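Local coordinates for porin protein associated with imipenem resistance (Acinetobacter baumannii, PDB 4FUV) that forms an eight-stranded outer-membrane beta-barrel and probably takes part in the uptake of ornithine and imipenem across the outer membrane, at residues 140-145 / 171-176; 147-152 / 165-170; 69-74 / 105-110; 121-126 / 198-203. All blocks are in the same frame, centred on the assembly; numbering follows the deposited sequence.

The four contacts sample one antiparallel barrel and a helix-hairpin region far from its centre. Contact 3 comes first along the chain and closes before the others open; contact 2 is nested inside contact 1, and contact 1 inside contact 4. Contacts 1 and 2 share strand 162-172, their centres about 15 Å apart. Contact 3 is about 11 Å from contact 1, centre to centre, because strand 95-114 pairs with strand 134-144. That same strand also pairs with 147-154. Contact 4 lies about 30 Å from contact 2, centre to centre. Contacts 1 to 3 thus join strands of the barrel, whereas contact 4 ties helix 194-207 to a hairpin that also meets the second subunit.

Contact 1 (140-145 / 171-176); sequences MSYKND and YYTGNP. With C8E ((hydroxyethyloxy)tri(ethyloxy)octane), chain K; C8E ((hydroxyethyloxy)tri(ethyloxy)octane), chain D.
Pro176 sets its CB over one face of the Tyr142 ring where, in this eight-stranded outer-membrane barrel, the chain leaves strand 162-172 and runs beside strand 134-144. The tight part is here. Pro176 CB sits over the middle of the ring, 3.5 Å from the Tyr142 centroid and only 10° off the ring normal, a CH-pi contact. The same proline reaches the neighbouring methionine: Met140 CG and Pro176 CG are 3.6 Å apart, the two side chains running alongside each other, and Ile205 of helix 194-207 packs on both. At the edge of the Tyr142 ring, near its plane, stands Thr173 OG1, 3.5 Å from Tyr142 CD2. This hydroxyl is turned back to its own turn, donating to Gly174 O at 2.8 Å, which helps fix the bend after the strand.

Away from the proline the packing gives way to detergent and to the partly exposed Asn144. Tyr142 OH approaches C14 of one C8E molecule, while the ring of Tyr172 meets C20 of another, 3.4 Å from Tyr172 CE2. With its CG beside the backbone N (chi1 -68°), the Asn144 amide crosses Thr173 at about a right angle, and OD1 rests near Thr173 CB and CG2. The amide's other arm makes the polar link: Asn144 ND2 donates to Thr173 O at 3.1 Å, nearly straight at 168°, with the acceptor close to the amide plane.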
# COMPACT_ATOMS: atom_id res chain seq x y z
N MET A 140 -23.55 -15.37 0.03
CA MET A 140 -22.73 -16.48 -0.40
C MET A 140 -22.70 -17.53 0.71
O MET A 140 -22.33 -17.22 1.84
CB MET A 140 -21.33 -15.97 -0.68
CG MET A 140 -20.41 -16.98 -1.29
SD MET A 140 -18.76 -16.30 -1.42
CE MET A 140 -19.09 -14.77 -2.28
N SER A 141 -23.12 -18.75 0.40
CA SER A 141 -23.21 -19.77 1.43
C SER A 141 -22.44 -21.03 1.07
O SER A 141 -22.58 -21.57 -0.02
CB SER A 141 -24.67 -20.12 1.73
OG SER A 141 -25.32 -20.52 0.54
N TYR A 142 -21.64 -21.50 2.02
CA TYR A 142 -20.96 -22.78 1.90
C TYR A 142 -21.67 -23.78 2.80
O TYR A 142 -21.69 -23.62 4.02
CB TYR A 142 -19.51 -22.65 2.33
CG TYR A 142 -18.67 -21.81 1.39
CD1 TYR A 142 -18.66 -20.43 1.48
CD2 TYR A 142 -17.89 -22.41 0.41
CE1 TYR A 142 -17.90 -19.66 0.62
CE2 TYR A 142 -17.12 -21.65 -0.44
CZ TYR A 142 -17.14 -20.27 -0.34
OH TYR A 142 -16.39 -19.51 -1.19
N LYS A 143 -22.26 -24.80 2.20
CA LYS A 143 -22.92 -25.84 2.97
C LYS A 143 -22.52 -27.21 2.45
O LYS A 143 -22.74 -27.51 1.28
CB LYS A 143 -24.44 -25.65 2.91
CG LYS A 143 -25.21 -26.80 3.51
N ASN A 144 -21.95 -28.04 3.32
CA ASN A 144 -21.45 -29.35 2.93
C ASN A 144 -21.65 -30.33 4.07
O ASN A 144 -21.27 -30.04 5.20
CB ASN A 144 -19.94 -29.30 2.64
CG ASN A 144 -19.58 -28.49 1.41
OD1 ASN A 144 -19.28 -27.31 1.50
ND2 ASN A 144 -19.56 -29.15 0.26
N ASP A 145 -22.23 -31.49 3.78
CA ASP A 145 -22.42 -32.49 4.83
C ASP A 145 -21.04 -32.95 5.30
O ASP A 145 -20.80 -33.12 6.50
CB ASP A 145 -23.25 -33.67 4.34
CG ASP A 145 -24.74 -33.36 4.29
OD1 ASP A 145 -25.17 -32.39 4.96
OD2 ASP A 145 -25.49 -34.09 3.60
N TYR A 171 -10.89 -26.04 2.90
CA TYR A 171 -11.83 -27.12 2.68
C TYR A 171 -12.14 -27.17 1.20
O TYR A 171 -12.29 -26.13 0.56
CB TYR A 171 -13.13 -26.85 3.46
CG TYR A 171 -12.96 -26.83 4.97
CD1 TYR A 171 -12.89 -28.01 5.71
CD2 TYR A 171 -12.87 -25.63 5.66
CE1 TYR A 171 -12.75 -27.99 7.10
CE2 TYR A 171 -12.72 -25.60 7.05
CZ TYR A 171 -12.66 -26.78 7.75
OH TYR A 171 -12.52 -26.73 9.13
N TYR A 172 -12.20 -28.37 0.63
CA TYR A 172 -12.70 -28.52 -0.72
C TYR A 172 -14.21 -28.61 -0.62
O TYR A 172 -14.76 -29.64 -0.22
CB TYR A 172 -12.14 -29.78 -1.37
CG TYR A 172 -12.81 -30.12 -2.70
CD1 TYR A 172 -12.88 -29.20 -3.73
CD2 TYR A 172 -13.34 -31.38 -2.91
CE1 TYR A 172 -13.49 -29.53 -4.95
CE2 TYR A 172 -13.95 -31.72 -4.12
CZ TYR A 172 -14.02 -30.79 -5.13
OH TYR A 172 -14.63 -31.14 -6.32
N THR A 173 -14.88 -27.53 -0.99
CA THR A 173 -16.32 -27.39 -0.82
C THR A 173 -17.10 -27.40 -2.13
O THR A 173 -18.32 -27.58 -2.13
CB THR A 173 -16.63 -26.06 -0.13
OG1 THR A 173 -16.03 -25.01 -0.89
CG2 THR A 173 -16.02 -26.06 1.26
N GLY A 174 -16.40 -27.17 -3.24
CA GLY A 174 -17.08 -26.85 -4.48
C GLY A 174 -17.53 -25.40 -4.38
O GLY A 174 -17.47 -24.80 -3.30
N ASN A 175 -17.98 -24.82 -5.50
CA ASN A 175 -18.46 -23.44 -5.46
C ASN A 175 -19.64 -23.26 -4.51
O ASN A 175 -20.52 -24.11 -4.45
CB ASN A 175 -18.89 -22.98 -6.85
CG ASN A 175 -17.74 -22.99 -7.84
OD1 ASN A 175 -17.47 -24.00 -8.46
ND2 ASN A 175 -17.07 -21.86 -7.97
N PRO A 176 -19.67 -22.13 -3.81
CA PRO A 176 -20.76 -21.82 -2.89
C PRO A 176 -22.01 -21.42 -3.66
O PRO A 176 -21.96 -21.20 -4.87
CB PRO A 176 -20.23 -20.62 -2.12
CG PRO A 176 -19.36 -19.90 -3.12
CD PRO A 176 -18.72 -21.00 -3.93
C8 C8E K . -8.44 -32.61 -0.16
O9 C8E K . -8.74 -32.76 -1.55
C10 C8E K . -9.70 -33.78 -1.78
C11 C8E K . -9.97 -33.90 -3.28
O12 C8E K . -10.44 -35.21 -3.56
C13 C8E K . -11.84 -35.34 -3.32
O15 C8E K . -14.74 -35.46 -2.02
C16 C8E K . -15.87 -34.86 -1.39
C17 C8E K . -15.75 -33.36 -1.59
O18 C8E K . -17.01 -32.74 -1.43
C19 C8E K . -17.03 -31.47 -2.04
C20 C8E K . -17.28 -31.61 -3.54
O21 C8E K . -18.33 -30.77 -3.97
C1 C8E D . -2.80 -16.02 11.43
C2 C8E D . -3.25 -17.16 10.53
C3 C8E D . -3.97 -16.60 9.31
C5 C8E D . -6.68 -17.17 5.71
C6 C8E D . -7.48 -17.24 4.42
C7 C8E D . -8.38 -16.03 4.22
C8 C8E D . -9.79 -16.22 4.78
O9 C8E D . -10.78 -15.83 3.85
C10 C8E D . -12.05 -16.36 4.17
C11 C8E D . -13.16 -15.69 3.38
O12 C8E D . -13.49 -16.47 2.25
C13 C8E D . -14.83 -16.34 1.81
C14 C8E D . -15.01 -17.29 0.65
O15 C8E D . -13.72 -17.56 0.15
C16 C8E D . -13.56 -17.35 -1.24
C17 C8E D . -12.33 -18.11 -1.73
O18 C8E D . -11.42 -17.19 -2.28

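Contact 2 (147-152 / 165-170); sequences APYLGF and FGEVGA. With C8E ((hydroxyethyloxy)tri(ethyloxy)octane), chain K; C8E ((hydroxyethyloxy)tri(ethyloxy)octane), chain J.
Tyr149 and Glu167 reach for each other from opposite directions along the hairpin of strands 147-154 and 162-172. Tyr149 OH donates at 2.7 Å to Glu167 OE2, which accepts on its anti lone pair, the one away from OE1; the carboxylate plane is turned 41° from that of the ring. With CG opposite the backbone N (chi1 177°), the tyrosine ring lies along the backbone of the partner strand: its CD1 is 3.4 Å from Ala170 O, and its hydroxyl passes Gly169 CA at 3.6 Å. The hydroxyl thus passes over a close pair of glycines, Gly151 and Gly169, a non-hydrogen-bonded pair whose CA atoms are just 3.6 Å apart.

Leu150 with Ala170 and Phe152 with Val168 are the flanking hydrogen-bonded pairs, and their side chains occupy the other face. Phe152 N gives the shortest of the backbone bonds, 2.7 Å to Val168 O. On this face the Phe152 ring presents its edge to a C8E detergent, with C10 in the ring plane 3.5 Å from Phe152 CE1, as expected for a membrane-facing barrel surface.

Tyr149 and Glu167 lie on the buried side, where Glu167 OE1 is also bonded to Tyr96 OH and Tyr149 packs against Tyr171. Strand 95-114 pairs with strand 147-154 on one flank of the hairpin, while strand 213-224 pairs with strand 162-172 on the other.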
# COMPACT_ATOMS: atom_id res chain seq x y z
N ALA A 147 -16.86 -32.14 3.96
CA ALA A 147 -15.86 -31.58 3.05
C ALA A 147 -14.46 -31.94 3.55
O ALA A 147 -14.17 -31.76 4.73
CB ALA A 147 -16.00 -30.07 2.95
N PRO A 148 -13.59 -32.42 2.65
CA PRO A 148 -12.21 -32.74 3.02
C PRO A 148 -11.46 -31.46 3.34
O PRO A 148 -11.79 -30.40 2.79
CB PRO A 148 -11.64 -33.36 1.74
CG PRO A 148 -12.79 -33.61 0.85
CD PRO A 148 -13.84 -32.62 1.22
N TYR A 149 -10.47 -31.57 4.21
CA TYR A 149 -9.70 -30.43 4.67
C TYR A 149 -8.22 -30.77 4.64
O TYR A 149 -7.82 -31.88 4.96
CB TYR A 149 -10.07 -30.12 6.13
CG TYR A 149 -9.27 -28.98 6.73
CD1 TYR A 149 -9.49 -27.66 6.35
CD2 TYR A 149 -8.29 -29.23 7.69
CE1 TYR A 149 -8.76 -26.60 6.91
CE2 TYR A 149 -7.56 -28.19 8.27
CZ TYR A 149 -7.79 -26.88 7.86
OH TYR A 149 -7.06 -25.85 8.42
N LEU A 150 -7.40 -29.79 4.27
CA LEU A 150 -5.95 -29.91 4.38
C LEU A 150 -5.46 -28.59 4.92
O LEU A 150 -5.91 -27.53 4.48
CB LEU A 150 -5.30 -30.18 3.00
CG LEU A 150 -3.77 -30.18 3.01
CD1 LEU A 150 -3.24 -31.36 3.83
CD2 LEU A 150 -3.13 -30.16 1.58
N GLY A 151 -4.53 -28.62 5.86
CA GLY A 151 -4.02 -27.39 6.41
C GLY A 151 -2.67 -27.59 7.04
O GLY A 151 -2.20 -28.72 7.15
N PHE A 152 -2.04 -26.49 7.45
CA PHE A 152 -0.74 -26.55 8.10
C PHE A 152 -0.77 -25.66 9.32
O PHE A 152 -1.32 -24.55 9.29
CB PHE A 152 0.37 -26.12 7.12
CG PHE A 152 0.34 -26.87 5.82
CD1 PHE A 152 -0.46 -26.43 4.76
CD2 PHE A 152 1.08 -28.03 5.65
CE1 PHE A 152 -0.51 -27.14 3.57
CE2 PHE A 152 1.05 -28.73 4.45
CZ PHE A 152 0.25 -28.29 3.41
N PHE A 165 -1.29 -21.15 19.03
CA PHE A 165 -1.15 -21.68 17.68
C PHE A 165 -1.77 -20.81 16.61
O PHE A 165 -2.56 -19.91 16.90
CB PHE A 165 -1.73 -23.10 17.60
CG PHE A 165 -3.22 -23.14 17.40
CD1 PHE A 165 -4.09 -23.03 18.48
CD2 PHE A 165 -3.74 -23.30 16.13
CE1 PHE A 165 -5.46 -23.07 18.29
CE2 PHE A 165 -5.11 -23.34 15.92
CZ PHE A 165 -5.98 -23.23 17.00
N GLY A 166 -1.37 -21.06 15.37
CA GLY A 166 -2.06 -20.52 14.21
C GLY A 166 -2.22 -21.68 13.25
O GLY A 166 -1.42 -22.61 13.28
N GLU A 167 -3.24 -21.63 12.40
CA GLU A 167 -3.44 -22.68 11.41
C GLU A 167 -4.03 -22.09 10.15
O GLU A 167 -4.96 -21.26 10.19
CB GLU A 167 -4.37 -23.77 11.95
CG GLU A 167 -4.47 -25.02 11.06
CD GLU A 167 -5.40 -26.10 11.62
OE1 GLU A 167 -5.19 -26.55 12.76
OE2 GLU A 167 -6.35 -26.50 10.91
N VAL A 168 -3.51 -22.54 9.01
CA VAL A 168 -4.06 -22.12 7.73
C VAL A 168 -4.30 -23.35 6.87
O VAL A 168 -3.46 -24.26 6.81
CB VAL A 168 -3.15 -21.08 6.99
CG1 VAL A 168 -2.87 -19.88 7.89
CG2 VAL A 168 -1.86 -21.72 6.54
N GLY A 169 -5.46 -23.40 6.23
CA GLY A 169 -5.76 -24.48 5.31
C GLY A 169 -6.91 -24.16 4.39
O GLY A 169 -7.24 -22.99 4.14
N ALA A 170 -7.56 -25.21 3.88
CA ALA A 170 -8.72 -25.00 3.03
C ALA A 170 -9.58 -26.25 2.96
O ALA A 170 -9.07 -27.37 2.98
CB ALA A 170 -8.27 -24.57 1.61
C8 C8E K . -8.44 -32.61 -0.16
O9 C8E K . -8.74 -32.76 -1.55
C10 C8E K . -9.70 -33.78 -1.78
C11 C8E K . -9.97 -33.90 -3.28
O12 C8E K . -10.44 -35.21 -3.56
C13 C8E K . -11.84 -35.34 -3.32
O15 C8E K . -14.74 -35.46 -2.02
C16 C8E K . -15.87 -34.86 -1.39
C17 C8E K . -15.75 -33.36 -1.59
O18 C8E K . -17.01 -32.74 -1.43
C19 C8E K . -17.03 -31.47 -2.04
C20 C8E K . -17.28 -31.61 -3.54
O21 C8E K . -18.33 -30.77 -3.97
C8 C8E J . -4.05 -26.18 1.47
O9 C8E J . -3.88 -24.95 2.16
C10 C8E J . -2.52 -24.56 2.19
C11 C8E J . -2.44 -23.03 2.27
O18 C8E J . -7.01 -22.56 -2.08
C19 C8E J . -6.32 -23.33 -3.05
C20 C8E J . -5.67 -24.48 -2.29
O21 C8E J . -6.41 -25.64 -2.57

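Contact 3 (69-74 / 105-110); sequences DMDNNN and DNDYDL
Asn106 OD1 accepts two amide protons from the neighbouring strand, one from Asn72 ND2 and one from Asn74 ND2, both at 2.8 Å. The Asn72 bond is nearly straight (168°) and lies on a lone pair in the carbonyl plane, although the two amide planes are turned 60° apart; the Asn74 donor is tilted somewhat from that plane. Asn74 adds a second grip with its oxygen: Asp105 N donates to Asn74 OD1 at 2.9 Å, close to the direction of the C=O bond, and Asn106 ND2 adds a weak bond to the same atom. A CG placed beside the backbone N (chi1 -52°) turns the Asn74 amide toward the partner strand, where OD1 meets Asp105 N and ND2 meets Asn106 OD1, just past the weak bond from Asn73 N to Asp105 O. Three buried asparagines thereby satisfy much of one another's polarity and hold their amides in fixed rotations.

Regular antiparallel pairing follows, with Asp69-Asp109 and Asp71-Asp107 as hydrogen-bonded pairs. Their carboxylates share the face away from the asparagines. Asp69 OD2 and Asp109 OD1 stand 4.0 Å apart, a closeness that would probably raise the affinity of one of them for a proton; Asp69 OD1 is also bonded to Ser54 OG.

On the asparagine face, Met70 runs alongside Tyr108, its SD 3.3 Å from Tyr108 CE2 in an oblique Met-aromatic contact, and Tyr142 and Leu214 pack on the tyrosine. The asparagine cluster is a feature of this protein; the long antiparallel pairing is characteristic of the wall of an outer-membrane beta-barrel.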
# COMPACT_ATOMS: atom_id res chain seq x y z
N ASP A 69 -21.64 -9.44 7.33
CA ASP A 69 -22.26 -10.37 8.25
C ASP A 69 -21.76 -11.78 7.93
O ASP A 69 -21.56 -12.14 6.77
CB ASP A 69 -23.79 -10.31 8.16
CG ASP A 69 -24.35 -8.99 8.65
OD1 ASP A 69 -23.76 -8.40 9.58
OD2 ASP A 69 -25.38 -8.53 8.11
N MET A 70 -21.53 -12.56 8.97
CA MET A 70 -21.04 -13.92 8.79
C MET A 70 -21.64 -14.83 9.85
O MET A 70 -21.62 -14.51 11.03
CB MET A 70 -19.52 -13.96 8.83
CG MET A 70 -18.93 -15.36 8.72
SD MET A 70 -17.12 -15.41 8.71
CE MET A 70 -16.73 -15.23 10.46
N ASP A 71 -22.16 -15.97 9.42
CA ASP A 71 -22.73 -16.95 10.34
C ASP A 71 -22.08 -18.30 10.07
O ASP A 71 -22.04 -18.76 8.93
CB ASP A 71 -24.25 -17.02 10.14
CG ASP A 71 -24.94 -17.91 11.15
OD1 ASP A 71 -24.33 -18.22 12.20
OD2 ASP A 71 -26.10 -18.29 10.90
N ASN A 72 -21.55 -18.92 11.12
CA ASN A 72 -20.82 -20.18 10.98
C ASN A 72 -21.40 -21.28 11.87
O ASN A 72 -21.95 -21.02 12.94
CB ASN A 72 -19.32 -19.99 11.27
CG ASN A 72 -18.76 -18.71 10.67
OD1 ASN A 72 -18.83 -17.63 11.27
ND2 ASN A 72 -18.18 -18.82 9.48
N ASN A 73 -21.28 -22.52 11.40
CA ASN A 73 -21.79 -23.67 12.13
C ASN A 73 -21.07 -24.91 11.61
O ASN A 73 -21.63 -25.69 10.85
CB ASN A 73 -23.30 -23.81 11.95
CG ASN A 73 -23.92 -24.81 12.93
OD1 ASN A 73 -23.52 -24.90 14.09
ND2 ASN A 73 -24.88 -25.58 12.44
N ASN A 74 -19.82 -25.06 12.03
CA ASN A 74 -18.95 -26.07 11.49
C ASN A 74 -18.48 -27.06 12.56
O ASN A 74 -18.15 -26.64 13.67
CB ASN A 74 -17.74 -25.39 10.88
CG ASN A 74 -18.13 -24.30 9.90
OD1 ASN A 74 -18.85 -24.55 8.94
ND2 ASN A 74 -17.68 -23.08 10.16
N ASP A 105 -21.22 -25.11 7.37
CA ASP A 105 -22.40 -24.28 7.12
C ASP A 105 -21.98 -22.86 7.40
O ASP A 105 -21.90 -22.44 8.56
CB ASP A 105 -23.59 -24.71 8.01
CG ASP A 105 -24.86 -23.90 7.75
OD1 ASP A 105 -24.83 -22.91 7.00
OD2 ASP A 105 -25.90 -24.26 8.33
N ASN A 106 -21.69 -22.11 6.34
CA ASN A 106 -21.17 -20.76 6.47
C ASN A 106 -21.90 -19.79 5.55
O ASN A 106 -21.94 -19.99 4.34
CB ASN A 106 -19.67 -20.74 6.16
CG ASN A 106 -18.86 -21.65 7.09
OD1 ASN A 106 -18.44 -21.24 8.17
ND2 ASN A 106 -18.64 -22.89 6.65
N ASP A 107 -22.50 -18.75 6.13
CA ASP A 107 -23.14 -17.72 5.33
C ASP A 107 -22.38 -16.42 5.42
O ASP A 107 -22.07 -15.94 6.51
CB ASP A 107 -24.58 -17.51 5.79
CG ASP A 107 -25.40 -18.78 5.73
OD1 ASP A 107 -25.15 -19.61 4.83
OD2 ASP A 107 -26.30 -18.94 6.58
N TYR A 108 -22.08 -15.85 4.26
CA TYR A 108 -21.50 -14.52 4.17
C TYR A 108 -22.51 -13.56 3.51
O TYR A 108 -23.17 -13.92 2.53
CB TYR A 108 -20.19 -14.58 3.40
CG TYR A 108 -19.20 -15.57 3.98
CD1 TYR A 108 -19.23 -16.92 3.62
CD2 TYR A 108 -18.25 -15.17 4.90
CE1 TYR A 108 -18.31 -17.83 4.17
CE2 TYR A 108 -17.35 -16.06 5.45
CZ TYR A 108 -17.38 -17.40 5.08
OH TYR A 108 -16.47 -18.28 5.65
N ASP A 109 -22.65 -12.37 4.07
CA ASP A 109 -23.50 -11.34 3.50
C ASP A 109 -22.72 -10.02 3.49
O ASP A 109 -22.68 -9.32 4.50
CB ASP A 109 -24.79 -11.19 4.30
CG ASP A 109 -25.71 -10.11 3.74
OD1 ASP A 109 -25.55 -8.93 4.12
OD2 ASP A 109 -26.60 -10.43 2.92
N LEU A 110 -22.10 -9.71 2.35
CA LEU A 110 -21.27 -8.52 2.20
C LEU A 110 -21.99 -7.42 1.42
O LEU A 110 -22.53 -7.67 0.34
CB LEU A 110 -19.98 -8.87 1.48
CG LEU A 110 -19.08 -7.69 1.14
CD1 LEU A 110 -18.50 -7.07 2.41
CD2 LEU A 110 -17.98 -8.11 0.19

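Contact 4 (121-126 / 198-203); sequences RVNNQD and VNAEAR
Glu201 OE1 takes the backbone N-H of Asn123 at 2.8 Å, in a nearly straight bond of 170° that arrives from above the carboxylate plane. The donor sits in a type I' beta turn, Val122 to Gln125, which joins strands 119-122 and 125-129, so a residue of helix 194-207 holds the tip of a beta-hairpin. A water that accepts from Asn124 N makes a further, weak bond to the same carboxylate oxygen, giving the turn a second, looser tie to the helix. The Glu201 chain is extended beyond CG, which carries its carboxylate out from the helix to the turn.

Packing beneath this bond is modest. Val122 directs CG1 at the helix, reaching Val198 CG2 at 4.1 Å; Ala197 packs on Val122 and Leu180 on Val198. Asn123 lays its amide over Ala200, with ND2 3.2 Å from Ala200 CB; the ND2 of that amide is satisfied by Gln192 OE1.

Farther from the helix, the hairpin braces itself. The Arg121 guanidinium has the Asn124 carbonyl carbon over the centre of one face and forms a salt bridge with Asp126. That aspartate also faces the second subunit, where its OD2 meets Arg118 NE of the neighbouring chain, so the hairpin lies between its own helix and the other copy of the protein. Within the salt bridge, Arg121 NH1 is 2.8 Å from Asp126 OD1, the acceptor lying 10° out of the guanidinium plane.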
# COMPACT_ATOMS: atom_id res chain seq x y z
N ARG A 121 -15.25 -0.76 -9.03
CA ARG A 121 -14.93 -1.72 -10.09
C ARG A 121 -15.73 -2.99 -9.91
O ARG A 121 -15.80 -3.53 -8.80
CB ARG A 121 -13.43 -2.04 -10.05
CG ARG A 121 -12.88 -2.81 -11.24
CD ARG A 121 -11.34 -2.72 -11.22
NE ARG A 121 -10.68 -3.49 -12.28
CZ ARG A 121 -10.61 -3.12 -13.56
NH1 ARG A 121 -11.18 -1.99 -13.97
NH2 ARG A 121 -9.97 -3.89 -14.43
N VAL A 122 -16.36 -3.48 -10.98
CA VAL A 122 -17.14 -4.71 -10.92
C VAL A 122 -16.78 -5.59 -12.12
O VAL A 122 -16.86 -5.14 -13.27
CB VAL A 122 -18.66 -4.45 -10.88
CG1 VAL A 122 -19.44 -5.76 -10.79
CG2 VAL A 122 -19.03 -3.54 -9.71
N ASN A 123 -16.38 -6.83 -11.85
CA ASN A 123 -15.95 -7.74 -12.92
C ASN A 123 -14.90 -7.10 -13.85
O ASN A 123 -15.01 -7.19 -15.08
CB ASN A 123 -17.17 -8.20 -13.73
CG ASN A 123 -16.85 -9.36 -14.65
OD1 ASN A 123 -16.18 -10.31 -14.26
ND2 ASN A 123 -17.34 -9.29 -15.89
N ASN A 124 -13.91 -6.44 -13.27
CA ASN A 124 -12.80 -5.84 -14.03
C ASN A 124 -13.23 -4.70 -14.95
O ASN A 124 -12.56 -4.40 -15.94
CB ASN A 124 -12.02 -6.90 -14.82
CG ASN A 124 -11.46 -7.99 -13.92
OD1 ASN A 124 -11.04 -7.72 -12.80
ND2 ASN A 124 -11.49 -9.23 -14.39
N GLN A 125 -14.35 -4.07 -14.61
CA GLN A 125 -14.81 -2.90 -15.34
C GLN A 125 -15.06 -1.77 -14.35
O GLN A 125 -15.60 -1.99 -13.25
CB GLN A 125 -16.08 -3.20 -16.14
CG GLN A 125 -16.58 -2.01 -16.94
CD GLN A 125 -17.78 -2.34 -17.83
OE1 GLN A 125 -17.86 -3.41 -18.42
NE2 GLN A 125 -18.70 -1.38 -17.93
N ASP A 126 -14.63 -0.57 -14.72
CA ASP A 126 -14.81 0.59 -13.87
C ASP A 126 -16.19 1.21 -14.08
O ASP A 126 -16.67 1.30 -15.21
CB ASP A 126 -13.73 1.63 -14.15
CG ASP A 126 -12.34 1.13 -13.77
OD1 ASP A 126 -12.21 0.36 -12.80
OD2 ASP A 126 -11.37 1.52 -14.44
N VAL A 198 -22.37 -7.20 -12.51
CA VAL A 198 -22.70 -7.84 -11.23
C VAL A 198 -22.99 -9.34 -11.36
O VAL A 198 -22.43 -10.16 -10.64
CB VAL A 198 -23.88 -7.13 -10.52
CG1 VAL A 198 -24.42 -7.97 -9.40
CG2 VAL A 198 -23.42 -5.78 -9.99
N ASN A 199 -23.87 -9.68 -12.31
CA ASN A 199 -24.16 -11.07 -12.68
C ASN A 199 -22.95 -11.85 -13.19
O ASN A 199 -22.87 -13.06 -13.00
CB ASN A 199 -25.25 -11.10 -13.75
CG ASN A 199 -26.60 -10.68 -13.21
OD1 ASN A 199 -26.83 -10.72 -12.01
ND2 ASN A 199 -27.50 -10.26 -14.11
N ALA A 200 -22.04 -11.16 -13.87
CA ALA A 200 -20.81 -11.79 -14.32
C ALA A 200 -20.01 -12.24 -13.11
O ALA A 200 -19.50 -13.35 -13.08
CB ALA A 200 -19.99 -10.85 -15.16
N GLU A 201 -19.94 -11.37 -12.10
CA GLU A 201 -19.22 -11.68 -10.87
C GLU A 201 -19.88 -12.80 -10.08
O GLU A 201 -19.19 -13.66 -9.54
CB GLU A 201 -19.04 -10.44 -10.01
CG GLU A 201 -17.64 -9.84 -10.16
CD GLU A 201 -17.38 -8.73 -9.17
OE1 GLU A 201 -16.35 -8.03 -9.29
OE2 GLU A 201 -18.21 -8.56 -8.26
N ALA A 202 -21.20 -12.81 -10.03
CA ALA A 202 -21.92 -13.90 -9.40
C ALA A 202 -21.56 -15.20 -10.11
O ALA A 202 -21.27 -16.20 -9.46
CB ALA A 202 -23.43 -13.67 -9.43
N ARG A 203 -21.53 -15.17 -11.44
CA ARG A 203 -21.21 -16.37 -12.21
C ARG A 203 -19.79 -16.88 -11.97
O ARG A 203 -19.59 -18.09 -11.91
CB ARG A 203 -21.46 -16.16 -13.70
CG ARG A 203 -22.93 -16.07 -14.06
O HOH W 1 -13.39 -6.62 -10.42